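Local coordinates for protein eukaryotic peptide chain release factor GTP-binding subunit (Schizosaccharomyces pombe, PDB 1R5B) that belongs to the translational P-loop GTPases related to elongation factor Tu, carrying a GTP-binding domain joined to beta-rich domains, at residues V44-I49 and R121-L126; T67-K72 and R113-T118; A145-L150 and D261-L266; H183-I188 and P254-Y259. All coordinates share one frame; numbering follows the deposited sequence.

Contact 1: V44-I49 and R121-L126; sequences VNIVFI and RRFSLL
V44 and F123, N45 and S124, and I46 and L125 pair as parallel neighbours in the mixed sheet of the P-loop GTPase domain. Four backbone bonds supply the evidence. V44 N gives its hydrogen to R122 O at 2.8 Å, and S124 N returns to V44 O over the same length, with a C=O...N angle of 169°. One step on, I46 N reaches S124 O at 3.0 Å with an N-H...O angle of 173°, and L126 N closes the ladder on I46 O at 2.9 Å. V44 and I46 thus use both N and O toward 121-126, whereas N45 and V47 bond through their backbones to 147-153 or the loop before it. The two arginines find their polar partners outside the pair: R121 forms a salt bridge with E42 and donates NH1 to M263 O and L260 O, while R122 reaches E117. What remains for R121 here is aliphatic, its extended chain passing CD by V44 CG2. V44 lies alongside F123, with CG1 3.8 Å from ring atom CD2. Farther along, L125 CD2 meets the F48 ring obliquely, 3.4 Å from CE1.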
loop_
_atom_site.group_PDB
_atom_site.type_symbol
_atom_site.label_atom_id
_atom_site.label_comp_id
_atom_site.label_asym_id
_atom_site.label_seq_id
_atom_site.Cartn_x
_atom_site.Cartn_y
_atom_site.Cartn_z
ATOM N N VAL A 44 -3.450 1.309 6.734
ATOM C CA VAL A 44 -2.053 1.051 7.071
ATOM C C VAL A 44 -1.853 1.234 8.573
ATOM O O VAL A 44 -2.494 2.086 9.179
ATOM C CB VAL A 44 -1.141 2.034 6.312
ATOM C CG1 VAL A 44 0.306 1.788 6.615
ATOM C CG2 VAL A 44 -1.388 1.906 4.827
ATOM N N ASN A 45 -0.994 0.414 9.169
ATOM C CA ASN A 45 -0.633 0.537 10.578
ATOM C C ASN A 45 0.744 1.147 10.690
ATOM O O ASN A 45 1.696 0.684 10.047
ATOM C CB ASN A 45 -0.601 -0.835 11.255
ATOM C CG ASN A 45 -1.984 -1.450 11.425
ATOM O OD1 ASN A 45 -2.112 -2.662 11.561
ATOM N ND2 ASN A 45 -3.010 -0.626 11.431
ATOM N N ILE A 46 0.861 2.179 11.504
ATOM C CA ILE A 46 2.117 2.904 11.671
ATOM C C ILE A 46 2.429 3.052 13.144
ATOM O O ILE A 46 1.538 3.291 13.960
ATOM C CB ILE A 46 2.057 4.273 10.963
ATOM C CG1 ILE A 46 3.428 4.944 10.965
ATOM C CG2 ILE A 46 1.021 5.176 11.596
ATOM C CD1 ILE A 46 3.537 6.071 9.966
ATOM N N VAL A 47 3.693 2.879 13.490
ATOM C CA VAL A 47 4.128 3.030 14.866
ATOM C C VAL A 47 5.302 3.994 14.903
ATOM O O VAL A 47 6.165 3.951 14.037
ATOM C CB VAL A 47 4.497 1.681 15.500
ATOM C CG1 VAL A 47 5.702 1.024 14.802
ATOM C CG2 VAL A 47 4.765 1.850 16.973
ATOM N N PHE A 48 5.301 4.873 15.899
ATOM C CA PHE A 48 6.360 5.854 16.096
ATOM C C PHE A 48 7.199 5.456 17.308
ATOM O O PHE A 48 6.668 5.062 18.342
ATOM C CB PHE A 48 5.764 7.249 16.302
ATOM C CG PHE A 48 5.232 7.858 15.050
ATOM C CD1 PHE A 48 4.042 7.428 14.515
ATOM C CD2 PHE A 48 5.931 8.846 14.391
ATOM C CE1 PHE A 48 3.553 7.982 13.349
ATOM C CE2 PHE A 48 5.440 9.403 13.223
ATOM C CZ PHE A 48 4.252 8.970 12.707
ATOM N N ILE A 49 8.513 5.563 17.148
ATOM C CA ILE A 49 9.486 5.150 18.158
ATOM C C ILE A 49 10.485 6.279 18.404
ATOM O O ILE A 49 10.833 7.022 17.496
ATOM C CB ILE A 49 10.232 3.886 17.678
ATOM C CG1 ILE A 49 9.238 2.755 17.403
ATOM C CG2 ILE A 49 11.271 3.438 18.700
ATOM C CD1 ILE A 49 9.888 1.472 16.946
ATOM N N ARG A 121 -4.196 6.860 1.599
ATOM C CA ARG A 121 -4.106 5.939 2.741
ATOM C C ARG A 121 -4.691 6.447 4.051
ATOM O O ARG A 121 -4.691 7.648 4.317
ATOM C CB ARG A 121 -2.647 5.568 2.990
ATOM C CG ARG A 121 -2.070 4.639 1.953
ATOM C CD ARG A 121 -0.565 4.386 2.086
ATOM N NE ARG A 121 -0.133 3.395 1.116
ATOM C CZ ARG A 121 1.127 3.104 0.824
ATOM N NH1 ARG A 121 2.143 3.714 1.429
ATOM N NH2 ARG A 121 1.363 2.177 -0.089
ATOM N N ARG A 122 -5.168 5.512 4.875
ATOM C CA ARG A 122 -5.522 5.793 6.270
ATOM C C ARG A 122 -4.582 5.090 7.237
ATOM O O ARG A 122 -4.584 3.856 7.307
ATOM C CB ARG A 122 -6.938 5.326 6.586
ATOM C CG ARG A 122 -7.271 5.455 8.077
ATOM C CD ARG A 122 -8.653 5.029 8.453
ATOM N NE ARG A 122 -9.651 5.902 7.855
ATOM C CZ ARG A 122 -10.941 5.878 8.171
ATOM N NH1 ARG A 122 -11.401 5.022 9.089
ATOM N NH2 ARG A 122 -11.784 6.713 7.574
ATOM N N PHE A 123 -3.841 5.872 8.022
ATOM C CA PHE A 123 -2.840 5.336 8.937
ATOM C C PHE A 123 -3.355 5.244 10.362
ATOM O O PHE A 123 -3.590 6.255 11.012
ATOM C CB PHE A 123 -1.592 6.199 8.918
ATOM C CG PHE A 123 -0.966 6.308 7.574
ATOM C CD1 PHE A 123 -1.424 7.234 6.663
ATOM C CD2 PHE A 123 0.078 5.491 7.217
ATOM C CE1 PHE A 123 -0.858 7.339 5.433
ATOM C CE2 PHE A 123 0.653 5.595 5.973
ATOM C CZ PHE A 123 0.180 6.521 5.078
ATOM N N SER A 124 -3.514 4.023 10.847
ATOM C CA SER A 124 -3.860 3.778 12.234
ATOM C C SER A 124 -2.596 3.813 13.098
ATOM O O SER A 124 -1.653 3.067 12.847
ATOM C CB SER A 124 -4.567 2.425 12.335
ATOM O OG SER A 124 -4.693 2.009 13.674
ATOM N N LEU A 125 -2.568 4.685 14.107
ATOM C CA LEU A 125 -1.391 4.799 14.986
ATOM C C LEU A 125 -1.394 3.743 16.086
ATOM O O LEU A 125 -2.274 3.746 16.929
ATOM C CB LEU A 125 -1.323 6.179 15.638
ATOM C CG LEU A 125 -1.069 7.387 14.732
ATOM C CD1 LEU A 125 -1.794 8.598 15.268
ATOM C CD2 LEU A 125 0.406 7.696 14.618
ATOM N N LEU A 126 -0.405 2.849 16.071
ATOM C CA LEU A 126 -0.253 1.822 17.105
ATOM C C LEU A 126 0.537 2.348 18.309
ATOM O O LEU A 126 1.213 3.374 18.222
ATOM C CB LEU A 126 0.469 0.591 16.535
ATOM C CG LEU A 126 -0.001 -0.056 15.223
ATOM C CD1 LEU A 126 0.647 -1.414 15.031
ATOM C CD2 LEU A 126 -1.507 -0.199 15.162
#

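Contact 2: T67-K72 and R113-T118; sequences TGMVDK and RAYFET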
loop_
_atom_site.group_PDB
_atom_site.type_symbol
_atom_site.label_atom_id
_atom_site.label_comp_id
_atom_site.label_asym_id
_atom_site.label_seq_id
_atom_site.Cartn_x
_atom_site.Cartn_y
_atom_site.Cartn_z
ATOM N N THR A 67 -3.643 17.390 9.133
ATOM C CA THR A 67 -4.411 16.470 8.333
ATOM C C THR A 67 -5.917 16.560 8.660
ATOM O O THR A 67 -6.709 15.777 8.170
ATOM C CB THR A 67 -3.798 15.083 8.597
ATOM O OG1 THR A 67 -3.845 14.281 7.426
ATOM C CG2 THR A 67 -4.534 14.301 9.665
ATOM N N GLY A 68 -6.297 17.517 9.508
ATOM C CA GLY A 68 -7.690 17.826 9.793
ATOM C C GLY A 68 -8.460 16.873 10.699
ATOM O O GLY A 68 -9.678 16.989 10.813
ATOM N N MET A 69 -7.775 15.934 11.339
ATOM C CA MET A 69 -8.421 15.000 12.268
ATOM C C MET A 69 -8.733 15.628 13.635
ATOM O O MET A 69 -9.713 15.258 14.285
ATOM C CB MET A 69 -7.547 13.758 12.459
ATOM C CG MET A 69 -8.246 12.461 12.103
ATOM S SD MET A 69 -8.818 12.363 10.400
ATOM C CE MET A 69 -7.413 12.733 9.538
ATOM N N VAL A 70 -7.900 16.567 14.079
ATOM C CA VAL A 70 -8.141 17.279 15.333
ATOM C C VAL A 70 -7.899 18.777 15.152
ATOM O O VAL A 70 -7.164 19.186 14.255
ATOM C CB VAL A 70 -7.260 16.723 16.487
ATOM C CG1 VAL A 70 -7.547 15.246 16.713
ATOM C CG2 VAL A 70 -5.768 16.934 16.211
ATOM N N ASP A 71 -8.538 19.589 15.990
ATOM C CA ASP A 71 -8.319 21.034 15.954
ATOM C C ASP A 71 -7.122 21.403 16.820
ATOM O O ASP A 71 -6.529 20.537 17.449
ATOM C CB ASP A 71 -9.580 21.808 16.366
ATOM C CG ASP A 71 -9.963 21.598 17.815
ATOM O OD1 ASP A 71 -10.954 22.219 18.254
ATOM O OD2 ASP A 71 -9.351 20.840 18.592
ATOM N N LYS A 72 -6.768 22.683 16.832
ATOM C CA LYS A 72 -5.566 23.154 17.526
ATOM C C LYS A 72 -5.592 22.800 19.017
ATOM O O LYS A 72 -4.598 22.264 19.540
ATOM C CB LYS A 72 -5.401 24.681 17.335
ATOM C CG LYS A 72 -4.156 25.319 17.986
ATOM C CD LYS A 72 -4.060 26.843 17.701
ATOM C CE LYS A 72 -4.885 27.707 18.670
ATOM N NZ LYS A 72 -4.095 28.844 19.241
ATOM N N ARG A 113 -9.433 4.753 18.528
ATOM C CA ARG A 113 -8.121 4.412 17.959
ATOM C C ARG A 113 -7.662 5.481 16.969
ATOM O O ARG A 113 -8.180 5.555 15.863
ATOM C CB ARG A 113 -8.192 3.055 17.259
ATOM C CG ARG A 113 -6.829 2.444 16.951
ATOM C CD ARG A 113 -6.295 1.515 18.045
ATOM N NE ARG A 113 -4.941 1.880 18.473
ATOM C CZ ARG A 113 -4.216 1.199 19.358
ATOM N NH1 ARG A 113 -4.685 0.090 19.925
ATOM N NH2 ARG A 113 -3.003 1.630 19.680
ATOM N N ALA A 114 -6.694 6.307 17.360
ATOM C CA ALA A 114 -6.331 7.473 16.556
ATOM C C ALA A 114 -5.818 7.058 15.188
ATOM O O ALA A 114 -5.100 6.079 15.075
ATOM C CB ALA A 114 -5.288 8.329 17.268
ATOM N N TYR A 115 -6.209 7.802 14.160
ATOM C CA TYR A 115 -5.700 7.607 12.812
ATOM C C TYR A 115 -5.611 8.941 12.062
ATOM O O TYR A 115 -6.199 9.935 12.476
ATOM C CB TYR A 115 -6.605 6.628 12.055
ATOM C CG TYR A 115 -7.983 7.176 11.710
ATOM C CD1 TYR A 115 -8.178 7.949 10.569
ATOM C CD2 TYR A 115 -9.093 6.909 12.519
ATOM C CE1 TYR A 115 -9.438 8.454 10.243
ATOM C CE2 TYR A 115 -10.365 7.411 12.199
ATOM C CZ TYR A 115 -10.527 8.184 11.062
ATOM O OH TYR A 115 -11.766 8.701 10.724
ATOM N N PHE A 116 -4.890 8.948 10.948
ATOM C CA PHE A 116 -4.830 10.110 10.076
ATOM C C PHE A 116 -4.773 9.699 8.610
ATOM O O PHE A 116 -4.489 8.556 8.299
ATOM C CB PHE A 116 -3.628 10.973 10.428
ATOM C CG PHE A 116 -2.301 10.313 10.187
ATOM C CD1 PHE A 116 -1.623 10.507 8.991
ATOM C CD2 PHE A 116 -1.724 9.516 11.155
ATOM C CE1 PHE A 116 -0.395 9.921 8.762
ATOM C CE2 PHE A 116 -0.491 8.915 10.932
ATOM C CZ PHE A 116 0.176 9.122 9.728
ATOM N N GLU A 117 -5.033 10.636 7.706
ATOM C CA GLU A 117 -5.127 10.308 6.287
ATOM C C GLU A 117 -4.244 11.158 5.405
ATOM O O GLU A 117 -3.984 12.318 5.686
ATOM C CB GLU A 117 -6.565 10.437 5.783
ATOM C CG GLU A 117 -7.580 9.617 6.555
ATOM C CD GLU A 117 -8.876 9.428 5.785
ATOM O OE1 GLU A 117 -9.085 10.148 4.790
ATOM O OE2 GLU A 117 -9.685 8.560 6.169
ATOM N N THR A 118 -3.781 10.524 4.340
ATOM C CA THR A 118 -3.178 11.165 3.187
ATOM C C THR A 118 -4.110 10.876 2.013
ATOM O O THR A 118 -5.183 10.301 2.213
ATOM C CB THR A 118 -1.803 10.548 2.933
ATOM O OG1 THR A 118 -1.922 9.117 2.749
ATOM C CG2 THR A 118 -0.906 10.735 4.158
#
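T67 and F116 form the tight side of this contact: T67 CG2 comes to 3.5 Å from F116 CB, the two side chains crossing at about a right angle. F116 is buried, and its ring leads off from there to stack with F123 and to touch I63 and L64 of helix 56-66. T67 OG1 lies just 2.6 Å from E117 O, but the angle is poor, so the closeness is doubtful evidence for a bond. The chain can turn here because helix 56-66 ends in a Schellman motif, with G68 at positive phi as its C-prime residue, exposed on the solvent side; M69 N returns to L64 O and G68 N to F65 O. That turn sets M69 beside edge strand 115-117. Bent at chi2 (60°) and chi3 (53°), the methionine folds along the strand, with CG in close contact 3.3 Å from Y115 O and CE 3.7 Å from E117 N. Looser is the approach of the M69 sulfur to the Y115 ring, a Met-aromatic contact with SD 4.8 Å from the ring centroid and obliquely placed, 44° off the ring normal. Y115 and E117 each have R122 as a further partner, by cation-pi and salt bridge respectively.

Contact 3: A145-L150 and D261-L266; sequences ADIGVL and DSMTHL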
loop_
_atom_site.group_PDB
_atom_site.type_symbol
_atom_site.label_atom_id
_atom_site.label_comp_id
_atom_site.label_asym_id
_atom_site.label_seq_id
_atom_site.Cartn_x
_atom_site.Cartn_y
_atom_site.Cartn_z
ATOM N N ALA A 145 2.889 -3.615 12.757
ATOM C CA ALA A 145 3.071 -2.354 12.051
ATOM C C ALA A 145 3.443 -2.580 10.586
ATOM O O ALA A 145 4.129 -3.525 10.264
ATOM C CB ALA A 145 4.147 -1.538 12.734
ATOM N N ASP A 146 2.959 -1.711 9.711
ATOM C CA ASP A 146 3.425 -1.653 8.332
ATOM C C ASP A 146 4.631 -0.743 8.205
ATOM O O ASP A 146 5.505 -0.987 7.382
ATOM C CB ASP A 146 2.334 -1.128 7.406
ATOM C CG ASP A 146 1.163 -2.072 7.291
ATOM O OD1 ASP A 146 1.364 -3.244 6.934
ATOM O OD2 ASP A 146 0.002 -1.729 7.548
ATOM N N ILE A 147 4.661 0.311 9.009
ATOM C CA ILE A 147 5.672 1.351 8.918
ATOM C C ILE A 147 6.160 1.688 10.323
ATOM O O ILE A 147 5.361 1.853 11.228
ATOM C CB ILE A 147 5.079 2.619 8.283
ATOM C CG1 ILE A 147 4.591 2.364 6.850
ATOM C CG2 ILE A 147 6.100 3.747 8.288
ATOM C CD1 ILE A 147 3.586 3.423 6.360
ATOM N N GLY A 148 7.466 1.769 10.503
ATOM C CA GLY A 148 8.072 2.184 11.752
ATOM C C GLY A 148 8.789 3.487 11.498
ATOM O O GLY A 148 9.536 3.594 10.531
ATOM N N VAL A 149 8.513 4.491 12.322
ATOM C CA VAL A 149 9.150 5.793 12.198
ATOM C C VAL A 149 9.958 6.047 13.465
ATOM O O VAL A 149 9.386 6.154 14.554
ATOM C CB VAL A 149 8.129 6.922 12.016
ATOM C CG1 VAL A 149 8.855 8.266 11.853
ATOM C CG2 VAL A 149 7.230 6.667 10.797
ATOM N N LEU A 150 11.281 6.078 13.339
ATOM C CA LEU A 150 12.151 6.408 14.470
ATOM C C LEU A 150 12.370 7.917 14.455
ATOM O O LEU A 150 12.894 8.447 13.486
ATOM C CB LEU A 150 13.481 5.650 14.367
ATOM C CG LEU A 150 14.568 5.954 15.397
ATOM C CD1 LEU A 150 14.114 5.570 16.782
ATOM C CD2 LEU A 150 15.851 5.208 15.043
ATOM N N ASP A 261 2.657 8.319 1.971
ATOM C CA ASP A 261 1.553 8.081 1.066
ATOM C C ASP A 261 1.879 7.112 -0.067
ATOM O O ASP A 261 1.074 6.260 -0.383
ATOM C CB ASP A 261 1.053 9.405 0.479
ATOM C CG ASP A 261 -0.215 9.232 -0.319
ATOM O OD1 ASP A 261 -1.242 8.877 0.280
ATOM O OD2 ASP A 261 -0.280 9.420 -1.549
ATOM N N SER A 262 3.042 7.259 -0.684
ATOM C CA SER A 262 3.398 6.463 -1.868
ATOM C C SER A 262 4.431 5.356 -1.577
ATOM O O SER A 262 4.776 4.586 -2.461
ATOM C CB SER A 262 3.921 7.389 -2.970
ATOM O OG SER A 262 5.008 8.156 -2.487
ATOM N N MET A 263 4.917 5.318 -0.336
ATOM C CA MET A 263 5.739 4.237 0.219
ATOM C C MET A 263 5.239 2.876 -0.212
ATOM O O MET A 263 4.082 2.544 -0.076
ATOM C CB MET A 263 5.579 4.216 1.743
ATOM C CG MET A 263 6.763 4.498 2.478
ATOM S SD MET A 263 6.462 4.301 4.200
ATOM C CE MET A 263 7.737 3.086 4.437
ATOM N N THR A 264 6.159 2.043 -0.583
ATOM C CA THR A 264 5.834 0.766 -1.144
ATOM C C THR A 264 6.100 -0.383 -0.141
ATOM O O THR A 264 5.390 -1.380 -0.133
ATOM C CB THR A 264 6.647 0.675 -2.418
ATOM O OG1 THR A 264 5.821 0.192 -3.461
ATOM C CG2 THR A 264 7.774 -0.248 -2.310
ATOM N N HIS A 265 7.088 -0.217 0.727
ATOM C CA HIS A 265 7.430 -1.254 1.691
ATOM C C HIS A 265 6.533 -1.168 2.926
ATOM O O HIS A 265 6.836 -0.433 3.838
ATOM C CB HIS A 265 8.893 -1.107 2.083
ATOM C CG HIS A 265 9.470 -2.297 2.771
ATOM N ND1 HIS A 265 9.069 -2.707 4.027
ATOM C CD2 HIS A 265 10.444 -3.151 2.388
ATOM C CE1 HIS A 265 9.777 -3.769 4.380
ATOM N NE2 HIS A 265 10.615 -4.058 3.402
ATOM N N LEU A 266 5.408 -1.891 2.912
ATOM C CA LEU A 266 4.550 -2.055 4.082
ATOM C C LEU A 266 4.687 -3.503 4.599
ATOM O O LEU A 266 4.365 -4.457 3.888
ATOM C CB LEU A 266 3.088 -1.757 3.717
ATOM C CG LEU A 266 2.754 -0.430 3.018
ATOM C CD1 LEU A 266 1.271 -0.264 2.864
ATOM C CD2 LEU A 266 3.273 0.726 3.747
HETATM O O HOH W 1 7.885 0.227 6.043
#
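I147 turns CG1 opposite its carbonyl carbon (chi1 -62°) and L266 does the same with CG (chi1 -52°), which lays the two side chains side by side and pointing the same way. The pairing joins the start of a central strand of the P-loop GTPase sheet, 147-153, to the turn that follows helix 256-262. I147 CG1 and L266 CD2 are 3.7 Å apart. M263, the first residue to leave the helix, adds its thioether: SD lies 3.7 Å from I147 CD1, and the chain bends at chi3 to bring CE beside I147 CG1 as well. The isoleucine branch therefore meets a leucine methyl and a sulfur at neighbouring points, both apolar partners. Next to it in the chain, D146 crosses L266 obliquely, their CB atoms 3.8 Å apart. The D146 carboxylate is engaged beyond this pair, with OD2 accepting from N45 N and forming a salt bridge with R268; two such donors would probably favour the ionised form. No direct hydrogen bond spans the segments. A water stands 3.0 Å from D146 O; its 2.5 Å distance to H265 O is too short to be relied on, and where its protons go is left open. The closest backbone approach is a CA-H...O contact, L266 CA to D146 O, at 3.6 Å with 148° at the hydrogen.

Contact 4: H183-I188 and P254-Y259; sequences HLVVVI and PSLLEY
S255 OG, at the foot of the helix that rests L256 and Y259 against V185 and V187, is gripped from several directions: it accepts from E258 N at 3.2 Å, is hydrogen-bonded to K240 O, and has a weak bond to V239 O. E258 answers with OE1, which takes S255 N at 3.3 Å in a weak bond, so the pair meets the definition of a capping box. Its other carboxylate oxygen forms a salt bridge with R242. These bonds fix the first turn of helix 256-262, and that turn presents L256 and Y259 to strand 184-189, a parallel member of the P-loop GTPase sheet. L256 sends its chain out anti to the backbone N (chi1 176°) and meets V187 at about a right angle, CD1 lying 3.9 Å from V187 CG2. V185 is approached by both helix residues. Its CG2 sits at the edge of the Y259 ring, near the ring plane, 3.8 Å from CE2, and its CG1 lies more loosely 4.3 Å from L256 CD1. Past V185, Y259 and H183 come from opposite directions and meet at their edges: Y259 OH is 2.9 Å from H183 CE1 and near the imidazole plane. No hydrogen bond can be read there, since H183 NE2 is 3.5 Å from that oxygen at a poor angle. The H183 ring also meets that of H265, their planes about 20° apart. The contact is thus mainly apolar, with the Y259 hydroxyl at the H183 ring edge, while the hydrogen bonds and salt bridge serve the helix start and its anchoring to K240 and R242.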
loop_
_atom_site.group_PDB
_atom_site.type_symbol
_atom_site.label_atom_id
_atom_site.label_comp_id
_atom_site.label_asym_id
_atom_site.label_seq_id
_atom_site.Cartn_x
_atom_site.Cartn_y
_atom_site.Cartn_z
ATOM N N HIS A 183 12.264 -1.929 7.083
ATOM C CA HIS A 183 12.518 -0.713 6.332
ATOM C C HIS A 183 12.137 0.435 7.253
ATOM O O HIS A 183 10.966 0.745 7.434
ATOM C CB HIS A 183 11.691 -0.703 5.057
ATOM C CG HIS A 183 11.884 0.518 4.226
ATOM N ND1 HIS A 183 11.271 1.713 4.520
ATOM C CD2 HIS A 183 12.609 0.732 3.105
ATOM C CE1 HIS A 183 11.607 2.611 3.612
ATOM N NE2 HIS A 183 12.416 2.041 2.740
ATOM N N LEU A 184 13.142 1.031 7.866
ATOM C CA LEU A 184 12.936 2.009 8.906
ATOM C C LEU A 184 12.884 3.402 8.298
ATOM O O LEU A 184 13.764 3.780 7.540
ATOM C CB LEU A 184 14.090 1.908 9.896
ATOM C CG LEU A 184 13.978 2.659 11.208
ATOM C CD1 LEU A 184 12.779 2.181 11.984
ATOM C CD2 LEU A 184 15.237 2.423 12.016
ATOM N N VAL A 185 11.841 4.145 8.621
ATOM C CA VAL A 185 11.791 5.574 8.335
ATOM C C VAL A 185 12.339 6.324 9.557
ATOM O O VAL A 185 11.832 6.162 10.663
ATOM C CB VAL A 185 10.359 6.038 8.034
ATOM C CG1 VAL A 185 10.329 7.520 7.757
ATOM C CG2 VAL A 185 9.788 5.263 6.846
ATOM N N VAL A 186 13.380 7.121 9.347
ATOM C CA VAL A 186 14.054 7.837 10.414
ATOM C C VAL A 186 13.820 9.322 10.178
ATOM O O VAL A 186 14.282 9.882 9.179
ATOM C CB VAL A 186 15.568 7.550 10.416
ATOM C CG1 VAL A 186 16.292 8.453 11.426
ATOM C CG2 VAL A 186 15.832 6.118 10.723
ATOM N N VAL A 187 13.097 9.946 11.092
ATOM C CA VAL A 187 12.744 11.352 10.987
ATOM C C VAL A 187 13.689 12.180 11.883
ATOM O O VAL A 187 13.739 12.000 13.097
ATOM C CB VAL A 187 11.247 11.519 11.335
ATOM C CG1 VAL A 187 10.930 12.871 11.809
ATOM C CG2 VAL A 187 10.393 11.194 10.096
ATOM N N ILE A 188 14.486 13.040 11.261
ATOM C CA ILE A 188 15.379 13.918 11.987
ATOM C C ILE A 188 14.571 15.178 12.347
ATOM O O ILE A 188 14.318 16.023 11.485
ATOM C CB ILE A 188 16.623 14.291 11.128
ATOM C CG1 ILE A 188 17.376 13.049 10.622
ATOM C CG2 ILE A 188 17.567 15.199 11.919
ATOM C CD1 ILE A 188 17.907 12.167 11.674
ATOM N N PRO A 254 10.678 14.562 -0.656
ATOM C CA PRO A 254 9.289 14.693 -0.218
ATOM C C PRO A 254 9.145 14.993 1.275
ATOM O O PRO A 254 10.050 14.731 2.071
ATOM C CB PRO A 254 8.711 13.307 -0.540
ATOM C CG PRO A 254 9.846 12.378 -0.377
ATOM C CD PRO A 254 11.091 13.147 -0.724
ATOM N N SER A 255 7.987 15.540 1.634
ATOM C CA SER A 255 7.583 15.680 3.027
ATOM C C SER A 255 7.305 14.309 3.619
ATOM O O SER A 255 7.115 13.343 2.894
ATOM C CB SER A 255 6.327 16.543 3.147
ATOM O OG SER A 255 5.186 15.840 2.702
ATOM N N LEU A 256 7.273 14.228 4.941
ATOM C CA LEU A 256 7.012 12.965 5.600
ATOM C C LEU A 256 5.739 12.331 5.057
ATOM O O LEU A 256 5.778 11.201 4.591
ATOM C CB LEU A 256 6.925 13.130 7.112
ATOM C CG LEU A 256 6.554 11.863 7.874
ATOM C CD1 LEU A 256 7.513 10.741 7.521
ATOM C CD2 LEU A 256 6.568 12.128 9.363
ATOM N N LEU A 257 4.627 13.059 5.101
ATOM C CA LEU A 257 3.342 12.493 4.689
ATOM C C LEU A 257 3.326 12.121 3.207
ATOM O O LEU A 257 2.676 11.166 2.815
ATOM C CB LEU A 257 2.183 13.440 5.001
ATOM C CG LEU A 257 1.864 13.633 6.496
ATOM C CD1 LEU A 257 0.661 14.517 6.626
ATOM C CD2 LEU A 257 1.618 12.332 7.214
ATOM N N GLU A 258 4.055 12.873 2.398
ATOM C CA GLU A 258 4.136 12.603 0.977
ATOM C C GLU A 258 4.834 11.263 0.742
ATOM O O GLU A 258 4.433 10.482 -0.104
ATOM C CB GLU A 258 4.914 13.729 0.313
ATOM C CG GLU A 258 5.108 13.609 -1.182
ATOM C CD GLU A 258 5.916 14.765 -1.742
ATOM O OE1 GLU A 258 6.027 15.814 -1.062
ATOM O OE2 GLU A 258 6.442 14.613 -2.867
ATOM N N TYR A 259 5.892 11.019 1.498
ATOM C CA TYR A 259 6.620 9.763 1.449
ATOM C C TYR A 259 5.779 8.588 2.005
ATOM O O TYR A 259 5.760 7.508 1.420
ATOM C CB TYR A 259 7.937 9.888 2.226
ATOM C CG TYR A 259 8.689 8.606 2.227
ATOM C CD1 TYR A 259 9.432 8.222 1.111
ATOM C CD2 TYR A 259 8.615 7.736 3.307
ATOM C CE1 TYR A 259 10.106 7.017 1.086
ATOM C CE2 TYR A 259 9.284 6.515 3.281
ATOM C CZ TYR A 259 10.016 6.167 2.171
ATOM O OH TYR A 259 10.677 4.978 2.138
#

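In the fold
Followed from the N terminus, the chain lays down strand 42-50, runs through helix 56-66 and closes contact 2 when 113-118 returns to 67-72. That loop is nested within the larger one that 121-126 closes on 44-49 in contact 1, and F123 N to F116 O joins edge strand 115-117 to its neighbour 121-125. Contact 3 then opens at 145-150. Inside its loop contact 4 opens at 183-188 and closes at 254-259, just before 261-266 completes contact 3. The two nested pairs lie in series and none cross. Strands 147-153 and 184-189 are sheet neighbours and helix 256-262 serves both later contacts, while T118 OG1 to D261 OD1 bridges contacts 2 and 3.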